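Non-reducing end alpha-L-arabinofuranosidase BoGH43B (Bacteroides ovatus, PDB 5JOZ) removes terminal non-reducing alpha-L-arabinofuranosyl residues from xyloglucan branches, converting S units to X units during xyloglucan degradation in the periplasm. Local coordinates at residues M13-S18 with V29-E34; F33-G38 with G475-F480; L254-V259 with L266-F271; P340-L345 with D497-D502. One frame throughout, in Å; residues are numbered along the deposited sequence.

Interaction 1: M13-S18 with V29-E34; sequences MNPDPS and VTSTFE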
loop_
_atom_site.group_PDB
_atom_site.type_symbol
_atom_site.label_atom_id
_atom_site.label_comp_id
_atom_site.label_asym_id
_atom_site.label_seq_id
_atom_site.Cartn_x
_atom_site.Cartn_y
_atom_site.Cartn_z
ATOM N N MET A 13 -4.562 1.509 -1.717
ATOM C CA MET A 13 -3.505 1.827 -0.774
ATOM C C MET A 13 -2.159 1.464 -1.371
ATOM O O MET A 13 -1.826 0.290 -1.491
ATOM C CB MET A 13 -3.713 1.130 0.565
ATOM C CG MET A 13 -2.788 1.670 1.656
ATOM S SD MET A 13 -2.251 0.442 2.841
ATOM C CE MET A 13 -1.456 -0.770 1.790
ATOM N N ASN A 14 -1.415 2.506 -1.752
ATOM C CA ASN A 14 -0.133 2.398 -2.444
ATOM C C ASN A 14 0.747 3.626 -2.118
ATOM O O ASN A 14 1.121 4.405 -2.996
ATOM C CB ASN A 14 -0.364 2.255 -3.955
ATOM C CG ASN A 14 -0.504 0.802 -4.394
ATOM O OD1 ASN A 14 0.414 0.007 -4.213
ATOM N ND2 ASN A 14 -1.650 0.452 -4.977
ATOM N N PRO A 15 1.083 3.802 -0.840
ATOM C CA PRO A 15 1.817 4.990 -0.441
ATOM C C PRO A 15 3.335 4.897 -0.620
ATOM O O PRO A 15 3.887 3.811 -0.823
ATOM C CB PRO A 15 1.481 5.112 1.061
ATOM C CG PRO A 15 0.792 3.835 1.454
ATOM C CD PRO A 15 0.903 2.891 0.300
ATOM N N ASP A 16 3.986 6.055 -0.519
ATOM C CA ASP A 16 5.453 6.171 -0.423
ATOM C C ASP A 16 6.153 5.562 -1.642
ATOM O O ASP A 16 7.056 4.727 -1.488
ATOM C CB ASP A 16 5.960 5.515 0.872
ATOM C CG ASP A 16 5.357 6.125 2.121
ATOM O OD1 ASP A 16 5.393 7.361 2.255
ATOM O OD2 ASP A 16 4.885 5.367 2.998
ATOM N N PRO A 17 5.725 5.961 -2.859
ATOM C CA PRO A 17 6.235 5.297 -4.048
ATOM C C PRO A 17 7.720 5.540 -4.237
ATOM O O PRO A 17 8.161 6.691 -4.095
ATOM C CB PRO A 17 5.431 5.946 -5.186
ATOM C CG PRO A 17 5.080 7.295 -4.678
ATOM C CD PRO A 17 4.834 7.082 -3.211
ATOM N N SER A 18 8.477 4.482 -4.542
ATOM C CA SER A 18 9.872 4.628 -4.971
ATOM C C SER A 18 10.094 3.927 -6.305
ATOM O O SER A 18 9.673 2.787 -6.482
ATOM C CB SER A 18 10.822 4.085 -3.921
ATOM O OG SER A 18 12.155 4.250 -4.336
ATOM N N VAL A 29 7.878 0.436 -5.970
ATOM C CA VAL A 29 7.421 -0.158 -4.726
ATOM C C VAL A 29 6.644 0.836 -3.914
ATOM O O VAL A 29 6.898 2.021 -3.986
ATOM C CB VAL A 29 8.575 -0.670 -3.829
ATOM C CG1 VAL A 29 9.102 -1.997 -4.355
ATOM C CG2 VAL A 29 9.696 0.366 -3.693
ATOM N N THR A 30 5.743 0.313 -3.086
ATOM C CA THR A 30 4.947 1.108 -2.177
ATOM C C THR A 30 4.928 0.438 -0.813
ATOM O O THR A 30 5.108 -0.771 -0.724
ATOM C CB THR A 30 3.492 1.246 -2.712
ATOM O OG1 THR A 30 2.943 -0.043 -3.004
ATOM C CG2 THR A 30 3.487 2.071 -3.980
ATOM N N SER A 31 4.679 1.232 0.231
ATOM C CA SER A 31 4.636 0.747 1.607
ATOM C C SER A 31 3.357 -0.054 1.956
ATOM O O SER A 31 2.264 0.206 1.442
ATOM C CB SER A 31 4.842 1.911 2.587
ATOM O OG SER A 31 3.927 2.969 2.368
ATOM N N THR A 32 3.520 -1.018 2.851
ATOM C CA THR A 32 2.480 -1.999 3.182
ATOM C C THR A 32 2.091 -2.117 4.661
ATOM O O THR A 32 1.031 -2.653 4.967
ATOM C CB THR A 32 2.900 -3.392 2.678
ATOM O OG1 THR A 32 4.308 -3.590 2.900
ATOM C CG2 THR A 32 2.658 -3.501 1.221
ATOM N N PHE A 33 2.928 -1.639 5.579
ATOM C CA PHE A 33 2.593 -1.631 7.005
ATOM C C PHE A 33 2.355 -3.072 7.516
ATOM O O PHE A 33 3.235 -3.926 7.332
ATOM C CB PHE A 33 1.470 -0.611 7.250
ATOM C CG PHE A 33 1.874 0.777 6.851
ATOM C CD1 PHE A 33 2.630 1.560 7.710
ATOM C CD2 PHE A 33 1.617 1.254 5.583
ATOM C CE1 PHE A 33 3.075 2.821 7.327
ATOM C CE2 PHE A 33 2.057 2.510 5.195
ATOM C CZ PHE A 33 2.786 3.295 6.068
ATOM N N GLU A 34 1.197 -3.379 8.086
ATOM C CA GLU A 34 0.973 -4.718 8.661
ATOM C C GLU A 34 0.639 -5.807 7.627
ATOM O O GLU A 34 0.424 -6.961 8.023
ATOM C CB GLU A 34 -0.131 -4.691 9.741
ATOM C CG GLU A 34 -1.570 -4.697 9.218
ATOM C CD GLU A 34 -2.147 -3.319 8.950
ATOM O OE1 GLU A 34 -1.359 -2.351 8.765
ATOM O OE2 GLU A 34 -3.401 -3.204 8.938
HETATM O O HOH W 1 1.153 -0.938 -1.021
#

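Interaction 2: F33-G38 with G475-F480; sequences FEYFPG and GFTGVF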
loop_
_atom_site.group_PDB
_atom_site.type_symbol
_atom_site.label_atom_id
_atom_site.label_comp_id
_atom_site.label_asym_id
_atom_site.label_seq_id
_atom_site.Cartn_x
_atom_site.Cartn_y
_atom_site.Cartn_z
ATOM N N PHE A 33 2.928 -1.639 5.579
ATOM C CA PHE A 33 2.593 -1.631 7.005
ATOM C C PHE A 33 2.355 -3.072 7.516
ATOM O O PHE A 33 3.235 -3.926 7.332
ATOM C CB PHE A 33 1.470 -0.611 7.250
ATOM C CG PHE A 33 1.874 0.777 6.851
ATOM C CD1 PHE A 33 2.630 1.560 7.710
ATOM C CD2 PHE A 33 1.617 1.254 5.583
ATOM C CE1 PHE A 33 3.075 2.821 7.327
ATOM C CE2 PHE A 33 2.057 2.510 5.195
ATOM C CZ PHE A 33 2.786 3.295 6.068
ATOM N N GLU A 34 1.197 -3.379 8.086
ATOM C CA GLU A 34 0.973 -4.718 8.661
ATOM C C GLU A 34 0.639 -5.807 7.627
ATOM O O GLU A 34 0.424 -6.961 8.023
ATOM C CB GLU A 34 -0.131 -4.691 9.741
ATOM C CG GLU A 34 -1.570 -4.697 9.218
ATOM C CD GLU A 34 -2.147 -3.319 8.950
ATOM O OE1 GLU A 34 -1.359 -2.351 8.765
ATOM O OE2 GLU A 34 -3.401 -3.204 8.938
ATOM N N TYR A 35 0.567 -5.457 6.335
ATOM C CA TYR A 35 0.077 -6.398 5.313
ATOM C C TYR A 35 1.168 -7.245 4.686
ATOM O O TYR A 35 2.269 -6.746 4.437
ATOM C CB TYR A 35 -0.707 -5.658 4.237
ATOM C CG TYR A 35 -2.012 -5.108 4.759
ATOM C CD1 TYR A 35 -3.086 -5.955 5.053
ATOM C CD2 TYR A 35 -2.181 -3.744 4.961
ATOM C CE1 TYR A 35 -4.293 -5.455 5.534
ATOM C CE2 TYR A 35 -3.384 -3.231 5.427
ATOM C CZ TYR A 35 -4.435 -4.091 5.724
ATOM O OH TYR A 35 -5.611 -3.564 6.206
ATOM N N PHE A 36 0.845 -8.525 4.433
ATOM C CA PHE A 36 1.787 -9.516 3.885
ATOM C C PHE A 36 1.194 -10.125 2.620
ATOM O O PHE A 36 -0.005 -10.372 2.580
ATOM C CB PHE A 36 2.041 -10.631 4.906
ATOM C CG PHE A 36 3.072 -11.641 4.474
ATOM C CD1 PHE A 36 4.417 -11.443 4.755
ATOM C CD2 PHE A 36 2.701 -12.802 3.804
ATOM C CE1 PHE A 36 5.366 -12.376 4.361
ATOM C CE2 PHE A 36 3.646 -13.746 3.412
ATOM C CZ PHE A 36 4.980 -13.533 3.692
ATOM N N PRO A 37 1.980 -10.366 1.579
ATOM C CA PRO A 37 3.378 -9.965 1.456
ATOM C C PRO A 37 3.606 -8.431 1.418
ATOM O O PRO A 37 2.694 -7.643 1.126
ATOM C CB PRO A 37 3.820 -10.656 0.168
ATOM C CG PRO A 37 2.577 -10.887 -0.619
ATOM C CD PRO A 37 1.489 -11.084 0.389
ATOM N N GLY A 38 4.813 -8.030 1.780
ATOM C CA GLY A 38 5.137 -6.617 1.968
ATOM C C GLY A 38 5.829 -6.071 0.749
ATOM O O GLY A 38 6.454 -6.831 0.000
ATOM N N GLY A 475 -3.825 6.513 11.410
ATOM C CA GLY A 475 -2.920 5.543 10.804
ATOM C C GLY A 475 -2.563 5.865 9.364
ATOM O O GLY A 475 -2.859 6.953 8.882
ATOM N N PHE A 476 -1.950 4.894 8.682
ATOM C CA PHE A 476 -1.279 5.104 7.396
ATOM C C PHE A 476 -1.768 4.195 6.276
ATOM O O PHE A 476 -1.105 4.078 5.220
ATOM C CB PHE A 476 0.239 4.905 7.584
ATOM C CG PHE A 476 0.899 5.984 8.387
ATOM C CD1 PHE A 476 1.017 7.268 7.872
ATOM C CD2 PHE A 476 1.404 5.721 9.657
ATOM C CE1 PHE A 476 1.637 8.277 8.608
ATOM C CE2 PHE A 476 2.019 6.725 10.398
ATOM C CZ PHE A 476 2.132 8.005 9.873
ATOM N N THR A 477 -2.920 3.558 6.490
ATOM C CA THR A 477 -3.466 2.594 5.542
ATOM C C THR A 477 -4.797 3.068 4.967
ATOM O O THR A 477 -5.296 4.148 5.309
ATOM C CB THR A 477 -3.650 1.227 6.211
ATOM O OG1 THR A 477 -4.490 1.367 7.363
ATOM C CG2 THR A 477 -2.302 0.654 6.617
ATOM N N GLY A 478 -5.323 2.258 4.052
ATOM C CA GLY A 478 -6.640 2.439 3.445
ATOM C C GLY A 478 -7.369 1.104 3.369
ATOM O O GLY A 478 -6.823 0.048 3.707
ATOM N N VAL A 479 -8.609 1.152 2.910
ATOM C CA VAL A 479 -9.513 0.004 3.015
ATOM C C VAL A 479 -9.058 -1.224 2.205
ATOM O O VAL A 479 -8.640 -1.109 1.051
ATOM C CB VAL A 479 -10.949 0.405 2.586
ATOM C CG1 VAL A 479 -11.844 -0.817 2.417
ATOM C CG2 VAL A 479 -11.554 1.374 3.603
ATOM N N PHE A 480 -9.148 -2.394 2.824
ATOM C CA PHE A 480 -9.059 -3.662 2.101
ATOM C C PHE A 480 -10.405 -4.346 2.189
ATOM O O PHE A 480 -11.064 -4.285 3.228
ATOM C CB PHE A 480 -8.011 -4.577 2.718
ATOM C CG PHE A 480 -6.614 -4.275 2.296
ATOM C CD1 PHE A 480 -6.012 -3.093 2.669
ATOM C CD2 PHE A 480 -5.889 -5.183 1.546
ATOM C CE1 PHE A 480 -4.701 -2.803 2.297
ATOM C CE2 PHE A 480 -4.581 -4.903 1.166
ATOM C CZ PHE A 480 -3.987 -3.709 1.548
HETATM O O HOH W 2 -4.727 -0.847 8.953
HETATM O O HOH W 3 -6.159 -1.063 6.153
#

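Interaction 3: L254-V259 with L266-F271; sequences LGIRPV and LGRETF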
loop_
_atom_site.group_PDB
_atom_site.type_symbol
_atom_site.label_atom_id
_atom_site.label_comp_id
_atom_site.label_asym_id
_atom_site.label_seq_id
_atom_site.Cartn_x
_atom_site.Cartn_y
_atom_site.Cartn_z
ATOM N N LEU A 254 3.057 10.455 -3.632
ATOM C CA LEU A 254 1.813 10.010 -3.039
ATOM C C LEU A 254 0.854 11.170 -2.922
ATOM O O LEU A 254 1.256 12.322 -2.951
ATOM C CB LEU A 254 2.038 9.380 -1.654
ATOM C CG LEU A 254 2.458 10.214 -0.430
ATOM C CD1 LEU A 254 1.388 11.173 0.088
ATOM C CD2 LEU A 254 2.908 9.277 0.678
ATOM N N GLY A 255 -0.419 10.844 -2.765
ATOM C CA GLY A 255 -1.458 11.831 -2.494
ATOM C C GLY A 255 -2.744 11.148 -2.071
ATOM O O GLY A 255 -2.822 9.908 -2.021
ATOM N N ILE A 256 -3.763 11.954 -1.796
ATOM C CA ILE A 256 -5.090 11.429 -1.462
ATOM C C ILE A 256 -6.132 12.026 -2.394
ATOM O O ILE A 256 -5.902 13.096 -2.961
ATOM C CB ILE A 256 -5.454 11.678 0.016
ATOM C CG1 ILE A 256 -5.406 13.175 0.354
ATOM C CG2 ILE A 256 -4.505 10.891 0.921
ATOM C CD1 ILE A 256 -5.989 13.526 1.707
ATOM N N ARG A 257 -7.245 11.305 -2.563
ATOM C CA ARG A 257 -8.412 11.760 -3.331
ATOM C C ARG A 257 -9.552 11.873 -2.344
ATOM O O ARG A 257 -10.215 10.875 -2.088
ATOM C CB ARG A 257 -8.812 10.742 -4.393
ATOM C CG ARG A 257 -7.900 10.655 -5.609
ATOM C CD ARG A 257 -7.874 9.224 -6.139
ATOM N NE ARG A 257 -8.765 8.956 -7.249
ATOM C CZ ARG A 257 -9.123 7.744 -7.677
ATOM N NH1 ARG A 257 -8.692 6.631 -7.095
ATOM N NH2 ARG A 257 -9.949 7.649 -8.712
ATOM N N PRO A 258 -9.772 13.068 -1.758
ATOM C CA PRO A 258 -10.832 13.155 -0.742
ATOM C C PRO A 258 -12.249 13.106 -1.329
ATOM O O PRO A 258 -12.449 13.454 -2.491
ATOM C CB PRO A 258 -10.579 14.518 -0.067
ATOM C CG PRO A 258 -9.289 15.039 -0.617
ATOM C CD PRO A 258 -9.093 14.370 -1.941
ATOM N N VAL A 259 -13.208 12.660 -0.521
ATOM C CA VAL A 259 -14.629 12.692 -0.878
ATOM C C VAL A 259 -15.192 14.039 -0.399
ATOM O O VAL A 259 -15.019 14.399 0.769
ATOM C CB VAL A 259 -15.422 11.538 -0.214
ATOM C CG1 VAL A 259 -16.831 11.465 -0.792
ATOM C CG2 VAL A 259 -14.711 10.190 -0.371
ATOM N N LEU A 266 -9.701 5.228 0.616
ATOM C CA LEU A 266 -8.925 4.332 -0.235
ATOM C C LEU A 266 -7.441 4.290 0.135
ATOM O O LEU A 266 -6.744 3.361 -0.269
ATOM C CB LEU A 266 -9.054 4.715 -1.709
ATOM C CG LEU A 266 -10.451 4.842 -2.329
ATOM C CD1 LEU A 266 -10.319 4.989 -3.839
ATOM C CD2 LEU A 266 -11.352 3.665 -1.984
ATOM N N GLY A 267 -6.959 5.284 0.882
ATOM C CA GLY A 267 -5.560 5.341 1.296
ATOM C C GLY A 267 -4.772 6.324 0.446
ATOM O O GLY A 267 -5.329 7.007 -0.422
ATOM N N ARG A 268 -3.477 6.417 0.704
ATOM C CA ARG A 268 -2.632 7.266 -0.109
ATOM C C ARG A 268 -2.258 6.463 -1.381
ATOM O O ARG A 268 -1.848 5.304 -1.320
ATOM C CB ARG A 268 -1.427 7.773 0.693
ATOM C CG ARG A 268 -1.818 8.637 1.905
ATOM C CD ARG A 268 -0.666 8.824 2.892
ATOM N NE ARG A 268 -0.247 7.548 3.511
ATOM C CZ ARG A 268 0.970 7.276 3.996
ATOM N NH1 ARG A 268 1.957 8.172 3.974
ATOM N NH2 ARG A 268 1.209 6.076 4.510
ATOM N N GLU A 269 -2.477 7.092 -2.527
ATOM C CA GLU A 269 -2.290 6.486 -3.837
ATOM C C GLU A 269 -1.060 7.106 -4.516
ATOM O O GLU A 269 -0.494 8.072 -4.008
ATOM C CB GLU A 269 -3.572 6.707 -4.650
ATOM C CG GLU A 269 -4.759 6.015 -3.995
ATOM C CD GLU A 269 -6.106 6.366 -4.597
ATOM O OE1 GLU A 269 -6.590 7.490 -4.351
ATOM O OE2 GLU A 269 -6.703 5.495 -5.275
ATOM N N THR A 270 -0.674 6.554 -5.666
ATOM C CA THR A 270 0.536 6.943 -6.372
ATOM C C THR A 270 0.214 7.756 -7.617
ATOM O O THR A 270 -0.613 7.366 -8.421
ATOM C CB THR A 270 1.359 5.706 -6.756
ATOM O OG1 THR A 270 1.826 5.066 -5.567
ATOM C CG2 THR A 270 2.571 6.076 -7.610
ATOM N N PHE A 271 0.933 8.861 -7.778
ATOM C CA PHE A 271 0.708 9.844 -8.822
ATOM C C PHE A 271 1.975 10.007 -9.660
ATOM O O PHE A 271 3.071 9.609 -9.247
ATOM C CB PHE A 271 0.324 11.189 -8.193
ATOM C CG PHE A 271 -1.002 11.169 -7.474
ATOM C CD1 PHE A 271 -1.116 10.608 -6.211
ATOM C CD2 PHE A 271 -2.139 11.706 -8.071
ATOM C CE1 PHE A 271 -2.337 10.577 -5.551
ATOM C CE2 PHE A 271 -3.361 11.682 -7.424
ATOM C CZ PHE A 271 -3.464 11.120 -6.156
HETATM O O HOH W 4 -7.276 8.427 -1.817
HETATM O O HOH W 5 -9.724 8.146 -0.821
#

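Interaction 4: P340-L345 with D497-D502; sequences PGSLRL and DFDWFD. With CA (calcium ion), chain C.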
loop_
_atom_site.group_PDB
_atom_site.type_symbol
_atom_site.label_atom_id
_atom_site.label_comp_id
_atom_site.label_asym_id
_atom_site.label_seq_id
_atom_site.Cartn_x
_atom_site.Cartn_y
_atom_site.Cartn_z
ATOM N N PRO A 340 -9.896 -28.471 -4.578
ATOM C CA PRO A 340 -9.549 -27.859 -5.872
ATOM C C PRO A 340 -10.706 -27.069 -6.469
ATOM O O PRO A 340 -11.838 -27.545 -6.468
ATOM C CB PRO A 340 -9.199 -29.059 -6.769
ATOM C CG PRO A 340 -8.889 -30.190 -5.828
ATOM C CD PRO A 340 -9.652 -29.928 -4.565
ATOM N N GLY A 341 -10.421 -25.862 -6.939
ATOM C CA GLY A 341 -11.452 -24.982 -7.494
ATOM C C GLY A 341 -12.052 -24.042 -6.472
ATOM O O GLY A 341 -12.857 -23.176 -6.830
ATOM N N SER A 342 -11.659 -24.189 -5.208
ATOM C CA SER A 342 -12.113 -23.287 -4.163
ATOM C C SER A 342 -10.941 -22.796 -3.333
ATOM O O SER A 342 -9.960 -23.524 -3.157
ATOM C CB SER A 342 -13.113 -23.994 -3.252
ATOM O OG SER A 342 -14.353 -24.143 -3.891
ATOM N N LEU A 343 -11.043 -21.568 -2.820
ATOM C CA LEU A 343 -10.176 -21.145 -1.715
ATOM C C LEU A 343 -10.838 -21.565 -0.407
ATOM O O LEU A 343 -11.912 -21.055 -0.061
ATOM C CB LEU A 343 -9.939 -19.638 -1.716
ATOM C CG LEU A 343 -9.107 -19.122 -0.533
ATOM C CD1 LEU A 343 -7.693 -19.689 -0.464
ATOM C CD2 LEU A 343 -9.077 -17.616 -0.606
ATOM N N ARG A 344 -10.198 -22.492 0.305
ATOM C CA ARG A 344 -10.675 -22.964 1.602
ATOM C C ARG A 344 -10.055 -22.125 2.710
ATOM O O ARG A 344 -8.832 -22.099 2.867
ATOM C CB ARG A 344 -10.306 -24.429 1.795
ATOM C CG ARG A 344 -10.723 -25.013 3.135
ATOM C CD ARG A 344 -10.902 -26.525 3.088
ATOM N NE ARG A 344 -12.111 -26.918 2.355
ATOM C CZ ARG A 344 -12.480 -28.172 2.116
ATOM N NH1 ARG A 344 -11.742 -29.194 2.536
ATOM N NH2 ARG A 344 -13.598 -28.416 1.444
ATOM N N LEU A 345 -10.911 -21.453 3.473
ATOM C CA LEU A 345 -10.504 -20.626 4.609
ATOM C C LEU A 345 -10.950 -21.306 5.899
ATOM O O LEU A 345 -12.133 -21.605 6.074
ATOM C CB LEU A 345 -11.128 -19.230 4.473
ATOM C CG LEU A 345 -10.356 -18.063 5.081
ATOM C CD1 LEU A 345 -8.960 -17.956 4.492
ATOM C CD2 LEU A 345 -11.140 -16.779 4.868
ATOM N N ASP A 497 -15.554 -22.368 2.182
ATOM C CA ASP A 497 -15.036 -22.582 0.836
ATOM C C ASP A 497 -15.565 -21.510 -0.100
ATOM O O ASP A 497 -16.770 -21.392 -0.305
ATOM C CB ASP A 497 -15.461 -23.956 0.316
ATOM C CG ASP A 497 -14.765 -25.107 1.044
ATOM O OD1 ASP A 497 -13.775 -24.890 1.776
ATOM O OD2 ASP A 497 -15.193 -26.257 0.870
ATOM N N PHE A 498 -14.650 -20.726 -0.658
ATOM C CA PHE A 498 -14.986 -19.661 -1.596
ATOM C C PHE A 498 -14.713 -20.164 -2.998
ATOM O O PHE A 498 -13.561 -20.348 -3.375
ATOM C CB PHE A 498 -14.152 -18.414 -1.303
ATOM C CG PHE A 498 -14.470 -17.787 0.021
ATOM C CD1 PHE A 498 -13.934 -18.299 1.188
ATOM C CD2 PHE A 498 -15.339 -16.720 0.103
ATOM C CE1 PHE A 498 -14.238 -17.734 2.411
ATOM C CE2 PHE A 498 -15.648 -16.143 1.328
ATOM C CZ PHE A 498 -15.095 -16.643 2.480
ATOM N N ASP A 499 -15.778 -20.393 -3.754
ATOM C CA ASP A 499 -15.683 -20.905 -5.115
ATOM C C ASP A 499 -15.098 -19.836 -6.046
ATOM O O ASP A 499 -14.263 -20.132 -6.900
ATOM C CB ASP A 499 -17.073 -21.332 -5.605
ATOM C CG ASP A 499 -17.029 -22.196 -6.852
ATOM O OD1 ASP A 499 -15.926 -22.531 -7.343
ATOM O OD2 ASP A 499 -18.119 -22.546 -7.345
ATOM N N TRP A 500 -15.544 -18.600 -5.890
ATOM C CA TRP A 500 -14.980 -17.501 -6.655
ATOM C C TRP A 500 -15.139 -16.176 -5.935
ATOM O O TRP A 500 -15.821 -16.105 -4.916
ATOM C CB TRP A 500 -15.585 -17.448 -8.063
ATOM C CG TRP A 500 -17.092 -17.545 -8.151
ATOM C CD1 TRP A 500 -17.817 -18.644 -8.511
ATOM C CD2 TRP A 500 -18.040 -16.502 -7.911
ATOM N NE1 TRP A 500 -19.154 -18.356 -8.501
ATOM C CE2 TRP A 500 -19.322 -17.044 -8.149
ATOM C CE3 TRP A 500 -17.934 -15.155 -7.542
ATOM C CZ2 TRP A 500 -20.496 -16.288 -8.012
ATOM C CZ3 TRP A 500 -19.101 -14.403 -7.393
ATOM C CH2 TRP A 500 -20.367 -14.979 -7.617
ATOM N N PHE A 501 -14.473 -15.153 -6.469
ATOM C CA PHE A 501 -14.475 -13.793 -5.931
ATOM C C PHE A 501 -14.375 -12.826 -7.111
ATOM O O PHE A 501 -13.371 -12.843 -7.832
ATOM C CB PHE A 501 -13.284 -13.595 -4.984
ATOM C CG PHE A 501 -13.335 -12.320 -4.181
ATOM C CD1 PHE A 501 -13.037 -11.084 -4.766
ATOM C CD2 PHE A 501 -13.650 -12.352 -2.823
ATOM C CE1 PHE A 501 -13.075 -9.917 -4.019
ATOM C CE2 PHE A 501 -13.690 -11.186 -2.073
ATOM C CZ PHE A 501 -13.406 -9.968 -2.667
ATOM N N ASP A 502 -15.428 -12.023 -7.304
ATOM C CA ASP A 502 -15.503 -10.981 -8.321
ATOM C C ASP A 502 -15.089 -9.652 -7.731
ATOM O O ASP A 502 -15.507 -9.299 -6.638
ATOM C CB ASP A 502 -16.933 -10.807 -8.840
ATOM C CG ASP A 502 -17.383 -11.931 -9.757
ATOM O OD1 ASP A 502 -16.611 -12.879 -10.059
ATOM O OD2 ASP A 502 -18.549 -11.855 -10.185
HETATM CA CA CA C . -13.900 -21.869 -8.472
HETATM O O HOH W 6 -15.217 -20.609 -10.032
HETATM O O HOH W 7 -13.341 -23.444 -10.227
#

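Interaction 1: M13-S18 with V29-E34
The Phe33 ring receives Pro15 at its edge, with CG near the ring plane and 4.2 Å from CE2; Tyr76 meets the same ring edge-to-face. Two other flat groups are approached by hydroxyls. The Asn14 amide accepts from Thr30: OG1 lies in the carbonyl plane, on a lone pair of OD1, at 2.8 Å, and Tyr42 OH bonds to that oxygen as well. The Asp16 carboxylate is met on the anti side of OD2 by Ser31 OG at 2.7 Å, with the donor 21° out of its plane. Ser31 reaches it because OG stands between its own backbone N and carbonyl carbon (chi1 54°), while its N-H bonds to Pro15 O at 2.9 Å. A water donates to Thr30 OG1 at 2.8 Å and lies 2.9 Å from Ser31 O. With a valine in place of Thr30, Asn14 OD1 would probably lose the hydroxyl donor, keeping that of Tyr42, and the water would lose an acceptor. Beyond this, Ser18 and Val29 form an antiparallel hydrogen-bonded pair, with Ser18 N to Val29 O and Val29 N to Ser18 O both at 3.0 Å. Asp16 is the inferred proton acceptor of the active site. The Ser31 hydroxyl gives its proton to OD2 from a backbone held by the N-H bond to Pro15 O, an arrangement consistent with a second-shell residue that steadies the rotation of the carboxylate.

Interaction 2: F33-G38 with G475-F480
Tyr35 and Phe480 stack face to face: ring centroids lie 4.0 Å apart, planes are 20° from parallel, and the nearest atoms, Tyr35 CE2 and Phe480 CE1, are separated by 3.4 Å. The two side chains run past each other in opposite directions, and the other face of the tyrosine ring carries the carboxylate carbon of Glu34, near its rim. Thr477 CG2 touches the tyrosine edge. The Phe33–Phe476 pair differs. Its planes are only 10° apart, yet the centroids are 5.7 Å apart, so the rings hardly overlap; it is Phe476 CB that sits over the Phe33 face, a CH-pi contact 3.7 Å from the centroid. With CG beside the backbone N (chi1 -70°), the Phe476 ring then leads outward from that contact. Polar ends are joined by water: one water lies 2.6 Å from Tyr35 OH and donates to Gly478 O, another links Glu34 OE2 with Thr477 OG1. Arg392 bonds to both Tyr35 OH and Glu34 OE2, and Ser71 to Thr477 OG1. A leucine at Tyr35 would probably leave the Phe480 face without its stacking partner and Arg392 without the phenolic oxygen. The contact joins the GH43 beta-propeller to the concanavalin A-like domain, and the Phe476 side chain lies about 6 Å from that of Glu176, the inferred proton donor, consistent with a C-terminal-domain loop bordering the active-site pocket, as in GH43 beta-xylosidases.

Interaction 3: L254-V259 with L266-F271
Gly255 and Glu269 satisfy each other's backbones as an antiparallel hydrogen-bonded pair. Gly255 N gives to Glu269 O at 3.0 Å, and Glu269 N returns to Gly255 O at 2.9 Å, nearly in line with the carbonyl (C=O...N angle 164°). Phe271 CE1 lies 3.4 Å from Gly255 CA, so close that a beta carbon there would collide with the ring. The Glu269 carboxylate is shared among several donors. Arg257 NH1 forms a salt bridge to the syn side of OE2 at 2.9 Å, the guanidinium and carboxylate planes 31° apart; Gly12 N bonds to the same oxygen. OE1 takes a proton from a water at 2.8 Å. That water gives its second proton to Gly267 O, also 2.8 Å away, and accepts from Arg257 N at 3.0 Å, so it bridges the two segments beyond the last direct backbone bond between them. A further water donates to Arg257 O and accepts from Leu266 N. Arg268 turns elsewhere: its NH2 bonds to Phe476 O, while its NH1 touches Leu254 CD2 at 3.6 Å, a methyl placed there with Leu254 CG lying between its backbone N and carbonyl carbon (chi1 70°). Strands 249-256 and 269-277 are the second and third of a four-stranded antiparallel blade; the contact is the end of their hairpin, in the last of the five blades of the GH43 beta-propeller.

Interaction 4: P340-L345 with D497-D502
A calcium site lies beside an antiparallel strand pair in the concanavalin A-like domain, where Gly341, just before strand 343-345, meets Asp499 of strand 496-505 around the metal. Gly341 O binds calcium at 2.3 Å, and Asp499 chelates it with its backbone O and with OD1, each of these two atoms 2.4 Å from the ion; two waters and Asp313 O complete six ligands. Next along the strands, Leu343 and Phe498 make a hydrogen-bonded pair: Leu343 N to Phe498 O is 2.9 Å, and Phe498 N to Leu343 O is 2.8 Å and almost straight (177°). Arg344 grips Asp497 side-on, NE to OD1 and NH2 to OD2 both at 2.7 Å, each on a syn side. Guanidinium and carboxylate are nearly coplanar (10°), a geometry reached with Arg344 CG anti to its N and the chain bent at chi3. Leu345 CB meets the edge of the Phe498 ring, 4.0 Å from CE1. Lys375 forms a salt bridge with Asp499 OD2. Strand 343-345 lies between strands 334-335 and 496-505; Leu343 and Phe498 face Met483 of strand 480-486 in the other sheet, and Leu343 and Leu345 also touch Ile361 of strand 359-364.

In the fold
Interactions 1, 2 and 3 gather round the inferred catalytic residues. Interactions 1 and 2 share Phe33 and Glu34, their centres 8 Å apart, and Met13 of the first packs on Thr477 and Phe480 of the second. Arg268 of interaction 3 ties them further: its O lies 2.9 Å from Asn14 N, and its NH2 is 3.1 Å from Phe476 O and 3.6 Å from Phe33 CZ. Asp16 in interaction 1 has its side chain about 6 Å from that of Glu176 and touches Leu254, where Asp16 OD1 to Leu254 CD2 is 3.5 Å. Interaction 4, with its calcium, stands apart: its centre is about 28 Å from that of interaction 1 and 23 Å from that of interaction 2.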